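Local coordinates for acetoin utilization protein (Exiguobacterium sibiricum, PDB 2Q04), which probably acts as a GNAT-family acetyltransferase, perhaps in acetoin utilization, at residues Ala41-Pro45 with Ala46-Glu50; Thr170-Pro173 with Glu174-Ser177; Gly146-Val149 with Trp150-Arg153; His198-Ala201 with Leu202-Arg205. All coordinates share one frame; numbering follows the deposited sequence.

How the interactions relate
From the N terminus, interaction 1 comes first, where the loop after strand 34-35 turns into helix 45-56. Interaction 3 starts helix 149-162 after the break that follows helix 142-145, interaction 2 starts the short helix 173-176 after strand 166-168, and interaction 4 ends helix 193-203. Each is a local turn closed within a few residues, and the four follow in series, neither nesting nor crossing. Interactions 2 and 4 alone touch: Thr170 OG1 and Asp171 N both meet Arg203 O, which ties the 170-177 turn to the end of the C-terminal helix. The centres of interactions 1 and 4 lie about 31 Å apart, so together they sample distant ends of the fold.

Interaction 1 (Ala41-Pro45 with Ala46-Glu50); sequences AFRQP and AEQHE
Arg43 and Gln48 meet through contrasting first torsions: Arg43 CG stands between its backbone N and carbonyl carbon (chi1 72°), whereas Gln48 CG points opposite its own N (chi1 -170°), and a bend at chi2 then carries the amide back over the residues that precede the helix. The setting is the N-terminal turn of helix 45-56 in a GNAT-family domain, with Gln44 as N-cap and Pro45 as the first helical residue. Proline suits this place, because a residue at the head of a helix needs no N-H for a carbonyl one turn earlier. The backbone closes the turn twice, Gln48 N donating to Gln44 O at 2.9 Å and His49 N to Pro45 O at 2.8 Å.

Over this frame the two long side chains cross at about a right angle, the guanidinium and amide planes 72° apart. Arg43 CG packs 3.6 Å from Gln48 CB and 3.7 Å from Glu47 CB, so the aliphatic part of the arginine lies against the first turn. At the polar ends, Arg43 NE and Gln48 OE1 are modelled 2.5 Å apart at a poor angle, a doubtful approach that does not count as a hydrogen bond. The other end of the amide, Gln48 NE2, has a weak hydrogen bond to Tyr75 OH. The Phe42 ring lies against His139 and strand 95-103, and His49 NE2 donates to Leu30 O. On the outer side of the turn, Glu47 OE1 rests 3.3 Å from Gln44 CB.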
# COMPACT_ATOMS: atom_id res chain seq x y z
N ALA A 41 3.38 8.79 -10.34
CA ALA A 41 4.15 9.16 -9.13
C ALA A 41 5.35 8.23 -8.91
O ALA A 41 6.32 8.60 -8.26
CB ALA A 41 3.25 9.15 -7.90
N PHE A 42 5.26 7.01 -9.44
CA PHE A 42 6.35 6.04 -9.31
C PHE A 42 7.07 5.84 -10.63
O PHE A 42 8.30 5.84 -10.68
CB PHE A 42 5.83 4.72 -8.76
CG PHE A 42 5.38 4.81 -7.33
CD1 PHE A 42 6.32 4.84 -6.30
CD2 PHE A 42 4.04 4.97 -7.02
CE1 PHE A 42 5.92 4.98 -4.98
CE2 PHE A 42 3.63 5.10 -5.70
CZ PHE A 42 4.58 5.11 -4.68
N ARG A 43 6.31 5.68 -11.71
CA ARG A 43 6.88 5.63 -13.06
C ARG A 43 5.79 5.88 -14.11
O ARG A 43 4.60 5.92 -13.78
CB ARG A 43 7.57 4.27 -13.31
CG ARG A 43 6.62 3.12 -13.48
CD ARG A 43 7.27 1.79 -13.13
NE ARG A 43 7.35 1.60 -11.68
CZ ARG A 43 7.72 0.45 -11.10
NH1 ARG A 43 8.06 -0.60 -11.83
NH2 ARG A 43 7.76 0.37 -9.77
N GLN A 44 6.20 6.06 -15.36
CA GLN A 44 5.25 6.33 -16.44
C GLN A 44 4.20 5.19 -16.53
O GLN A 44 4.51 4.04 -16.19
CB GLN A 44 5.98 6.51 -17.77
CG GLN A 44 6.95 7.70 -17.79
CD GLN A 44 6.26 9.04 -17.53
OE1 GLN A 44 5.28 9.38 -18.20
NE2 GLN A 44 6.79 9.80 -16.59
N PRO A 45 2.97 5.50 -17.00
CA PRO A 45 1.82 4.57 -16.84
C PRO A 45 2.01 3.20 -17.51
O PRO A 45 1.62 2.18 -16.94
CB PRO A 45 0.64 5.34 -17.48
CG PRO A 45 1.12 6.78 -17.61
CD PRO A 45 2.60 6.70 -17.79
N ALA A 46 2.61 3.18 -18.70
CA ALA A 46 2.87 1.92 -19.41
C ALA A 46 3.74 0.99 -18.55
O ALA A 46 3.44 -0.19 -18.39
CB ALA A 46 3.53 2.19 -20.74
N GLU A 47 4.79 1.56 -17.96
CA GLU A 47 5.72 0.79 -17.13
C GLU A 47 5.09 0.40 -15.80
O GLU A 47 5.32 -0.70 -15.30
CB GLU A 47 7.02 1.60 -16.87
CG GLU A 47 7.94 1.76 -18.10
CD GLU A 47 7.37 2.70 -19.17
OE1 GLU A 47 6.41 3.44 -18.87
OE2 GLU A 47 7.89 2.69 -20.32
N GLN A 48 4.29 1.31 -15.23
CA GLN A 48 3.64 1.06 -13.93
C GLN A 48 2.53 0.02 -14.05
O GLN A 48 2.26 -0.72 -13.11
CB GLN A 48 3.07 2.38 -13.35
CG GLN A 48 2.57 2.27 -11.86
CD GLN A 48 3.72 2.02 -10.86
OE1 GLN A 48 4.90 2.09 -11.21
NE2 GLN A 48 3.36 1.73 -9.61
N HIS A 49 1.87 -0.02 -15.22
CA HIS A 49 0.82 -1.02 -15.49
C HIS A 49 1.43 -2.41 -15.51
O HIS A 49 0.94 -3.33 -14.85
CB HIS A 49 0.14 -0.71 -16.85
CG HIS A 49 -1.02 -1.61 -17.17
ND1 HIS A 49 -1.08 -2.37 -18.32
CD2 HIS A 49 -2.18 -1.84 -16.50
CE1 HIS A 49 -2.23 -3.03 -18.34
NE2 HIS A 49 -2.90 -2.74 -17.24
N GLU A 50 2.54 -2.55 -16.23
CA GLU A 50 3.30 -3.79 -16.29
C GLU A 50 3.76 -4.23 -14.88
O GLU A 50 3.87 -5.41 -14.59
CB GLU A 50 4.50 -3.61 -17.21
CG GLU A 50 5.49 -4.75 -17.22
CD GLU A 50 6.62 -4.53 -18.23
OE1 GLU A 50 6.36 -4.66 -19.45
OE2 GLU A 50 7.76 -4.21 -17.80

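Interaction 2 (Thr170-Pro173 with Glu174-Ser177); sequences TDDP and EIAS. With EDO (1,2-ethanediol), chain K.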
# COMPACT_ATOMS: atom_id res chain seq x y z
N THR A 170 11.24 4.33 13.75
CA THR A 170 12.26 3.48 13.17
C THR A 170 13.60 4.21 13.10
O THR A 170 13.65 5.44 13.05
CB THR A 170 11.89 3.04 11.75
OG1 THR A 170 12.94 2.24 11.21
CG2 THR A 170 11.67 4.26 10.84
N ASP A 171 14.69 3.45 13.11
CA ASP A 171 16.00 4.02 12.92
C ASP A 171 16.50 3.76 11.49
O ASP A 171 17.68 3.96 11.19
CB ASP A 171 17.00 3.47 13.95
CG ASP A 171 17.16 1.97 13.87
OD1 ASP A 171 16.77 1.36 12.85
OD2 ASP A 171 17.70 1.40 14.83
N ASP A 172 15.61 3.32 10.61
CA ASP A 172 15.94 3.13 9.21
C ASP A 172 16.49 4.43 8.63
O ASP A 172 15.82 5.46 8.70
CB ASP A 172 14.71 2.70 8.41
CG ASP A 172 15.02 2.51 6.92
OD1 ASP A 172 15.91 1.70 6.60
OD2 ASP A 172 14.34 3.15 6.09
N PRO A 173 17.72 4.40 8.09
CA PRO A 173 18.35 5.62 7.59
C PRO A 173 17.48 6.42 6.60
O PRO A 173 17.36 7.62 6.74
CB PRO A 173 19.61 5.10 6.90
CG PRO A 173 19.91 3.83 7.58
CD PRO A 173 18.59 3.23 7.93
N GLU A 174 16.90 5.74 5.61
CA GLU A 174 16.12 6.43 4.57
C GLU A 174 14.88 7.13 5.16
O GLU A 174 14.61 8.30 4.87
CB GLU A 174 15.69 5.46 3.46
CG GLU A 174 16.79 5.14 2.42
CD GLU A 174 16.34 4.09 1.38
OE1 GLU A 174 15.12 3.93 1.17
OE2 GLU A 174 17.21 3.46 0.76
N ILE A 175 14.13 6.41 5.97
CA ILE A 175 12.97 6.99 6.61
C ILE A 175 13.36 8.08 7.60
O ILE A 175 12.77 9.16 7.61
CB ILE A 175 12.14 5.92 7.33
CG1 ILE A 175 11.38 5.09 6.30
CG2 ILE A 175 11.15 6.57 8.31
CD1 ILE A 175 10.73 3.90 6.87
N ALA A 176 14.41 7.81 8.39
CA ALA A 176 14.86 8.74 9.41
C ALA A 176 15.40 10.04 8.81
O ALA A 176 15.47 11.06 9.50
CB ALA A 176 15.91 8.09 10.28
N SER A 177 15.77 10.01 7.53
CA SER A 177 16.44 11.15 6.88
C SER A 177 15.57 12.42 6.85
O SER A 177 16.08 13.52 6.63
CB SER A 177 16.83 10.80 5.46
OG SER A 177 15.71 10.86 4.59
C1 EDO K . 11.03 8.66 12.53
O1 EDO K . 11.11 7.47 13.34
C2 EDO K . 9.96 8.48 11.45
O2 EDO K . 9.58 9.75 10.86
O HOH W 1 17.29 2.81 4.29
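Thr170 CG2 and Ile175 CG2 meet at 3.5 Å, their side chains crossing at about a right angle, and this methyl contact is the close-packed side of a small helix start. Beside Ile175 lies a 1,2-ethanediol, probably from the crystallisation liquor, whose O1 accepts from Thr170 N and donates to Thr170 O. Asp172 is the N-cap of helix 173-176. With its CG opposite the backbone N (chi1 179°), the carboxylate folds over the turn, and OD2 accepts from Ile175 N at 3.3 Å, met from above the carboxylate plane. Its backbone O takes a shorter bond from Ala176 N at 2.8 Å. Ahead of the cap, Thr170 OG1 accepts from Asp172 N at 2.9 Å, an ST turn that helps to place the capping residue.

The other side is looser. There a water bridges Asp172 OD1 and Glu174 N, so solvent serves an N-H at the head of the helix, while the Glu174 side chain extends off the turn.

Inward, Thr170 and Ile175 both rest on Leu183 of strand 182-187, and Thr170 OG1 also bonds to Arg203 O, linking the turn to the end of helix 193-203.

Interaction 3 (Gly146-Val149 with Trp150-Arg153); sequences GLSV and WDYR. With EDO (1,2-ethanediol), chain J.
Ser148 and Asp151 meet at the head of helix 149-162, where the serine is the N-cap and takes up two N-H groups of the first turn. Its OG, held between the backbone N and the carbonyl carbon (chi1 79°), accepts a nearly straight but weak bond from Asp151 N at 3.3 Å. Its carbonyl O accepts from Tyr152 N at 3.1 Å, and the next carbonyl, Val149 O, is filled by Arg153 N at 2.9 Å. Thus the amides of residues 151 to 153 all find acceptors within the turn.

Polar side chains are settled farther off. Arg153 forms a salt bridge from NE to Glu157 OE1, and its NH1 donates to Ala180 O. Tyr152 OH has a 1,2-ethanediol O1 near the ring plane, but that weak bond is doubtful, since the hydroxyl is modelled too close to the same molecule.

The apolar complement comes from Leu147, whose CD1 meets Tyr152 CD2 at 4.0 Å and whose CD2 lies 4.1 Å from Asp151 CB. The tyrosine ring also stacks on Trp140; an alanine here would probably leave that indole and the leucine methyl without their shared partner, opening a gap beside the first turn. Soon after helix 142-145 has ended at Gly146 with positive phi, the new helix thus starts with a serine N-cap and a Leu147-Tyr152 contact that fits a hydrophobic staple.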
# COMPACT_ATOMS: atom_id res chain seq x y z
N GLY A 146 -1.37 20.62 -4.21
CA GLY A 146 -1.36 21.97 -3.63
C GLY A 146 -1.02 21.97 -2.13
O GLY A 146 -0.98 23.03 -1.49
N LEU A 147 -0.71 20.79 -1.59
CA LEU A 147 -0.45 20.65 -0.15
C LEU A 147 1.01 20.85 0.18
O LEU A 147 1.90 20.49 -0.59
CB LEU A 147 -0.86 19.26 0.32
CG LEU A 147 -2.33 18.91 0.21
CD1 LEU A 147 -2.51 17.42 0.42
CD2 LEU A 147 -3.15 19.71 1.22
N SER A 148 1.27 21.40 1.37
CA SER A 148 2.60 21.41 1.91
C SER A 148 2.93 19.99 2.29
O SER A 148 2.07 19.12 2.26
CB SER A 148 2.68 22.31 3.14
OG SER A 148 2.17 21.64 4.29
N VAL A 149 4.14 19.78 2.70
CA VAL A 149 4.60 18.42 3.03
C VAL A 149 3.93 17.86 4.30
O VAL A 149 3.59 16.67 4.36
CB VAL A 149 6.15 18.33 3.20
CG1 VAL A 149 6.56 16.90 3.54
CG2 VAL A 149 6.85 18.77 1.94
N TRP A 150 3.72 18.72 5.29
CA TRP A 150 3.20 18.28 6.58
C TRP A 150 1.68 18.10 6.54
O TRP A 150 1.16 17.17 7.16
CB TRP A 150 3.65 19.25 7.67
CG TRP A 150 5.13 19.67 7.52
CD1 TRP A 150 5.60 20.82 6.95
CD2 TRP A 150 6.29 18.89 7.86
NE1 TRP A 150 6.99 20.83 6.95
CE2 TRP A 150 7.43 19.66 7.51
CE3 TRP A 150 6.48 17.63 8.44
CZ2 TRP A 150 8.74 19.20 7.72
CZ3 TRP A 150 7.79 17.18 8.66
CH2 TRP A 150 8.90 17.97 8.29
N ASP A 151 0.99 18.93 5.75
CA ASP A 151 -0.45 18.74 5.51
C ASP A 151 -0.67 17.43 4.77
O ASP A 151 -1.59 16.67 5.09
CB ASP A 151 -1.02 19.91 4.71
CG ASP A 151 -0.85 21.23 5.41
OD1 ASP A 151 -0.56 21.23 6.62
OD2 ASP A 151 -0.98 22.28 4.74
N TYR A 152 0.20 17.16 3.79
CA TYR A 152 0.14 15.92 3.04
C TYR A 152 0.33 14.74 3.96
O TYR A 152 -0.41 13.77 3.90
CB TYR A 152 1.22 15.89 1.95
CG TYR A 152 1.08 14.70 1.03
CD1 TYR A 152 1.49 13.43 1.44
CD2 TYR A 152 0.46 14.83 -0.21
CE1 TYR A 152 1.31 12.32 0.63
CE2 TYR A 152 0.28 13.72 -1.04
CZ TYR A 152 0.71 12.47 -0.61
OH TYR A 152 0.53 11.37 -1.42
N ARG A 153 1.36 14.82 4.80
CA ARG A 153 1.67 13.76 5.74
C ARG A 153 0.51 13.47 6.69
O ARG A 153 0.15 12.32 6.91
CB ARG A 153 2.95 14.12 6.54
CG ARG A 153 3.15 13.33 7.87
CD ARG A 153 3.31 11.84 7.64
NE ARG A 153 3.25 11.10 8.90
CZ ARG A 153 4.30 10.90 9.72
NH1 ARG A 153 5.50 11.35 9.40
NH2 ARG A 153 4.14 10.22 10.84
C1 EDO J . 1.38 9.08 -2.52
O1 EDO J . 1.23 8.83 -1.11
C2 EDO J . 1.94 7.86 -3.23
O2 EDO J . 2.50 8.24 -4.48

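Interaction 4 (His198-Ala201 with Leu202-Arg205); sequences HFDA and LRLR
Asp200 and Arg203 lie side by side, pointing the same way, in the last turn of helix 193-203. Arg203 CG sits between its backbone N and carbonyl carbon (chi1 74°), and the chain then runs extended to NE, which carries the guanidinium back along the helix to the carboxylate. The grip is side-on and falls on one oxygen: Asp200 OD1 receives NE at 3.1 Å and NH2 at 3.3 Å. OD1 lies close to the guanidinium plane, yet both donors reach it from the same face of the carboxylate, whose plane stands 79° from that of the guanidinium. Leu204 CD1 lies over one guanidinium face, and Arg203 NH1 donates to Pro169 O.

Two CH-pi contacts repeat at a spacing of four residues. Arg203 CD sits over the Phe199 ring, 4.1 Å from its centroid, and Leu202 CD1 over the His198 ring, 4.3 Å from its centroid. Both rings leave with CG opposite the backbone N, and His198 NE2 is held by Glu89 O. A leucine in place of Arg203 would probably leave the Asp200 carboxylate without its charged mate and Pro169 O without this donor.

The backbone completes the last turn, with Arg203 N bonded to Phe199 O and Leu204 N to Asp200 O, before Leu204 leaves helical geometry. Phe199 packs on strands 130-135 and 182-187, while His198 and Leu202 touch Ile95 of strand 95-103; with the i to i+3 salt bridge, this is consistent with an amphipathic helix packed on the mixed beta-sheet of a GNAT-family protein.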
# COMPACT_ATOMS: atom_id res chain seq x y z
N HIS A 198 9.79 -9.67 15.48
CA HIS A 198 10.66 -9.60 14.32
C HIS A 198 10.54 -8.23 13.67
O HIS A 198 11.53 -7.64 13.29
CB HIS A 198 10.30 -10.68 13.33
CG HIS A 198 11.19 -10.72 12.13
ND1 HIS A 198 12.56 -10.76 12.24
CD2 HIS A 198 10.92 -10.82 10.81
CE1 HIS A 198 13.09 -10.84 11.03
NE2 HIS A 198 12.12 -10.88 10.15
N PHE A 199 9.31 -7.75 13.55
CA PHE A 199 9.07 -6.43 12.99
C PHE A 199 9.76 -5.36 13.81
O PHE A 199 10.35 -4.45 13.25
CB PHE A 199 7.56 -6.15 12.92
CG PHE A 199 7.22 -4.71 12.58
CD1 PHE A 199 7.59 -4.16 11.36
CD2 PHE A 199 6.50 -3.93 13.47
CE1 PHE A 199 7.27 -2.83 11.04
CE2 PHE A 199 6.17 -2.60 13.15
CZ PHE A 199 6.56 -2.07 11.94
N ASP A 200 9.67 -5.46 15.13
CA ASP A 200 10.35 -4.50 16.03
C ASP A 200 11.86 -4.53 15.81
O ASP A 200 12.52 -3.51 15.89
CB ASP A 200 10.07 -4.83 17.52
CG ASP A 200 8.65 -4.49 17.94
OD1 ASP A 200 8.01 -3.63 17.29
OD2 ASP A 200 8.19 -5.07 18.95
N ALA A 201 12.39 -5.73 15.56
CA ALA A 201 13.82 -5.91 15.32
C ALA A 201 14.24 -5.30 13.97
O ALA A 201 15.38 -4.86 13.81
CB ALA A 201 14.18 -7.38 15.37
N LEU A 202 13.32 -5.29 13.00
CA LEU A 202 13.60 -4.71 11.68
C LEU A 202 13.58 -3.19 11.71
O LEU A 202 14.44 -2.54 11.12
CB LEU A 202 12.58 -5.21 10.65
CG LEU A 202 12.65 -6.68 10.27
CD1 LEU A 202 11.51 -7.03 9.34
CD2 LEU A 202 14.00 -7.01 9.64
N ARG A 203 12.59 -2.62 12.38
CA ARG A 203 12.45 -1.15 12.42
C ARG A 203 13.44 -0.50 13.39
O ARG A 203 13.84 0.63 13.19
CB ARG A 203 11.01 -0.75 12.77
CG ARG A 203 10.65 -0.95 14.21
CD ARG A 203 9.19 -0.72 14.43
NE ARG A 203 8.80 -1.01 15.82
CZ ARG A 203 8.92 -0.15 16.82
NH1 ARG A 203 9.39 1.08 16.61
NH2 ARG A 203 8.55 -0.50 18.04
N LEU A 204 13.82 -1.22 14.45
CA LEU A 204 14.86 -0.75 15.38
C LEU A 204 16.07 -1.63 15.19
O LEU A 204 16.43 -2.44 16.06
CB LEU A 204 14.36 -0.81 16.82
CG LEU A 204 13.21 0.16 17.14
CD1 LEU A 204 12.59 -0.17 18.48
CD2 LEU A 204 13.70 1.62 17.09
N ARG A 205 16.72 -1.43 14.05
CA ARG A 205 17.72 -2.35 13.52
C ARG A 205 19.08 -2.27 14.22
O ARG A 205 19.81 -3.25 14.29
CB ARG A 205 17.88 -2.07 12.01
CG ARG A 205 18.73 -3.07 11.25
CD ARG A 205 18.09 -4.46 11.20
NE ARG A 205 18.94 -5.40 10.50
CZ ARG A 205 20.07 -5.93 11.01
NH1 ARG A 205 20.47 -5.60 12.24
NH2 ARG A 205 20.81 -6.77 10.28